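Local coordinates for hypothetical protein AGR_L_1239 (Agrobacterium tumefaciens str. C58, PDB 1VQS), which is of unknown function but belongs to the NIPSNAP family and adopts a ferredoxin-like fold of the dimeric alpha-beta barrel type, at residues B[16-21]-B[63-68]. Numbering follows the deposited sequence.
Sequences EIRTYR and IVHIWA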
loop_
_atom_site.group_PDB
_atom_site.type_symbol
_atom_site.label_atom_id
_atom_site.label_comp_id
_atom_site.label_asym_id
_atom_site.label_seq_id
_atom_site.Cartn_x
_atom_site.Cartn_y
_atom_site.Cartn_z
ATOM N N GLU B 16 -1.422 -11.460 -19.839
ATOM C CA GLU B 16 -1.353 -10.115 -19.309
ATOM C C GLU B 16 -2.610 -9.836 -18.540
ATOM O O GLU B 16 -3.708 -9.986 -19.062
ATOM C CB GLU B 16 -1.252 -9.083 -20.408
ATOM C CG GLU B 16 -1.113 -7.666 -19.846
ATOM C CD GLU B 16 -1.041 -6.586 -20.914
ATOM O OE1 GLU B 16 -1.095 -6.926 -22.124
ATOM O OE2 GLU B 16 -0.914 -5.371 -20.558
ATOM N N ILE B 17 -2.460 -9.443 -17.278
ATOM C CA ILE B 17 -3.600 -9.082 -16.449
ATOM C C ILE B 17 -3.518 -7.583 -16.208
ATOM O O ILE B 17 -2.524 -7.088 -15.679
ATOM C CB ILE B 17 -3.569 -9.837 -15.115
ATOM C CG1 ILE B 17 -3.579 -11.355 -15.366
ATOM C CG2 ILE B 17 -4.752 -9.387 -14.206
ATOM C CD1 ILE B 17 -3.613 -12.186 -14.076
ATOM N N ARG B 18 -4.554 -6.873 -16.665
ATOM C CA ARG B 18 -4.662 -5.411 -16.556
ATOM C C ARG B 18 -5.734 -5.093 -15.521
ATOM O O ARG B 18 -6.854 -5.582 -15.638
ATOM C CB ARG B 18 -5.025 -4.813 -17.914
ATOM C CG ARG B 18 -3.992 -5.083 -18.968
ATOM C CD ARG B 18 -4.283 -4.436 -20.289
ATOM N NE ARG B 18 -4.240 -2.978 -20.241
ATOM C CZ ARG B 18 -3.162 -2.225 -20.449
ATOM N NH1 ARG B 18 -1.973 -2.751 -20.644
ATOM N NH2 ARG B 18 -3.269 -0.906 -20.424
ATOM N N THR B 19 -5.399 -4.271 -14.532
ATOM C CA THR B 19 -6.283 -3.988 -13.428
ATOM C C THR B 19 -6.425 -2.474 -13.353
ATOM O O THR B 19 -5.431 -1.749 -13.234
ATOM C CB THR B 19 -5.718 -4.543 -12.092
ATOM O OG1 THR B 19 -5.525 -5.965 -12.209
ATOM C CG2 THR B 19 -6.690 -4.253 -10.968
ATOM N N TYR B 20 -7.676 -1.996 -13.408
ATOM C CA TYR B 20 -7.993 -0.549 -13.361
ATOM C C TYR B 20 -8.859 -0.277 -12.159
ATOM O O TYR B 20 -9.834 -1.016 -11.912
ATOM C CB TYR B 20 -8.776 -0.073 -14.600
ATOM C CG TYR B 20 -8.180 -0.384 -15.949
ATOM C CD1 TYR B 20 -6.824 -0.540 -16.100
ATOM C CD2 TYR B 20 -8.977 -0.441 -17.102
ATOM C CE1 TYR B 20 -6.255 -0.797 -17.340
ATOM C CE2 TYR B 20 -8.408 -0.694 -18.346
ATOM C CZ TYR B 20 -7.036 -0.859 -18.442
ATOM O OH TYR B 20 -6.408 -1.148 -19.655
ATOM N N ARG B 21 -8.568 0.829 -11.475
ATOM C CA ARG B 21 -9.484 1.405 -10.520
ATOM C C ARG B 21 -10.186 2.568 -11.178
ATOM O O ARG B 21 -9.536 3.515 -11.607
ATOM C CB ARG B 21 -8.778 1.891 -9.253
ATOM C CG ARG B 21 -9.755 2.356 -8.173
ATOM C CD ARG B 21 -9.024 3.048 -7.048
ATOM N NE ARG B 21 -8.818 4.465 -7.328
ATOM C CZ ARG B 21 -7.807 5.170 -6.848
ATOM N NH1 ARG B 21 -6.888 4.595 -6.104
ATOM N NH2 ARG B 21 -7.736 6.455 -7.098
ATOM N N ILE B 63 -11.952 -2.892 -12.603
ATOM C CA ILE B 63 -11.986 -3.661 -13.856
ATOM C C ILE B 63 -10.733 -4.538 -13.929
ATOM O O ILE B 63 -9.640 -4.051 -13.651
ATOM C CB ILE B 63 -12.045 -2.727 -15.076
ATOM C CG1 ILE B 63 -13.352 -1.922 -15.081
ATOM C CG2 ILE B 63 -11.911 -3.515 -16.400
ATOM C CD1 ILE B 63 -14.610 -2.715 -15.262
ATOM N N VAL B 64 -10.878 -5.810 -14.301
ATOM C CA VAL B 64 -9.733 -6.661 -14.610
ATOM C C VAL B 64 -9.960 -7.288 -15.956
ATOM O O VAL B 64 -11.011 -7.874 -16.190
ATOM C CB VAL B 64 -9.572 -7.759 -13.598
ATOM C CG1 VAL B 64 -8.531 -8.805 -14.070
ATOM C CG2 VAL B 64 -9.150 -7.199 -12.255
ATOM N N HIS B 65 -9.012 -7.139 -16.868
ATOM C CA HIS B 65 -9.113 -7.854 -18.125
ATOM C C HIS B 65 -7.800 -8.542 -18.428
ATOM O O HIS B 65 -6.744 -8.090 -18.000
ATOM C CB HIS B 65 -9.664 -7.008 -19.291
ATOM C CG HIS B 65 -8.969 -5.703 -19.556
ATOM N ND1 HIS B 65 -8.258 -5.443 -20.714
ATOM C CD2 HIS B 65 -8.970 -4.550 -18.855
ATOM C CE1 HIS B 65 -7.834 -4.196 -20.692
ATOM N NE2 HIS B 65 -8.247 -3.629 -19.578
ATOM N N ILE B 66 -7.917 -9.688 -19.102
ATOM C CA ILE B 66 -6.834 -10.599 -19.314
ATOM C C ILE B 66 -6.737 -10.934 -20.794
ATOM O O ILE B 66 -7.746 -11.246 -21.449
ATOM C CB ILE B 66 -7.073 -11.876 -18.546
ATOM C CG1 ILE B 66 -7.337 -11.566 -17.075
ATOM C CG2 ILE B 66 -5.914 -12.805 -18.747
ATOM C CD1 ILE B 66 -7.483 -12.781 -16.203
ATOM N N TRP B 67 -5.508 -10.892 -21.314
ATOM C CA TRP B 67 -5.216 -11.161 -22.715
ATOM C C TRP B 67 -4.117 -12.207 -22.776
ATOM O O TRP B 67 -3.237 -12.211 -21.913
ATOM C CB TRP B 67 -4.705 -9.877 -23.392
ATOM C CG TRP B 67 -5.718 -8.799 -23.401
ATOM C CD1 TRP B 67 -5.968 -7.893 -22.393
ATOM C CD2 TRP B 67 -6.676 -8.523 -24.434
ATOM N NE1 TRP B 67 -7.018 -7.079 -22.746
ATOM C CE2 TRP B 67 -7.445 -7.421 -24.000
ATOM C CE3 TRP B 67 -6.933 -9.072 -25.693
ATOM C CZ2 TRP B 67 -8.467 -6.873 -24.774
ATOM C CZ3 TRP B 67 -7.955 -8.508 -26.468
ATOM C CH2 TRP B 67 -8.696 -7.412 -25.991
ATOM N N ALA B 68 -4.133 -13.056 -23.807
ATOM C CA ALA B 68 -3.096 -14.092 -24.031
ATOM C C ALA B 68 -2.291 -13.730 -25.255
ATOM O O ALA B 68 -2.873 -13.333 -26.265
ATOM C CB ALA B 68 -3.739 -15.440 -24.275
#
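Arg18 and His65 face each other as a hydrogen-bonded pair at the middle of two antiparallel strands, Arg18 N giving a nearly straight bond to His65 O (2.8 Å, 173°) and His65 N returning one to Arg18 O. Glu16 with Trp67 and Tyr20 with Ile63 repeat this reciprocal pairing, so six backbone bonds use the inward N-H and C=O groups of all three pairs. On the same face the polar side chains form a buried network. His65, its CG lodged between the backbone N and the carbonyl carbon (chi1 53°), lays one ring face over Arg18 CB, a CH-pi contact 4.0 Å from CB to the ring centroid. Its ND1 accepts Trp67 NE1 at 2.9 Å, close to both ring planes, which restrains the imidazole. The edge of the His65 ring is directed at the face of the Tyr20 ring in an offset edge-to-face pair, planes 75° apart. These are the central strands 14-22 and 62-69 of the ferredoxin-like antiparallel sheet, and helix 27-46 covers this face through Tyr30, Gln42 and Leu46. Bent at chi3, the Arg18 chain brings its guanidinium between two partners near its plane: NE donates to Tyr20 OH (2.9 Å), while NH1 forms a salt bridge with Glu16 OE2 (2.8 Å), reached on the syn side but tilted out of the carboxylate plane. Asn104 also donates to Glu16 OE2, and Arg75 pairs with OE1, leaving neither carboxylate oxygen without a partner. Across the other face, Ile17 CG2 touches Val64 CG1 at 3.8 Å; there Val64 packs on Met107 of a neighbouring subunit and Ile66 on Ile66 of the same neighbour.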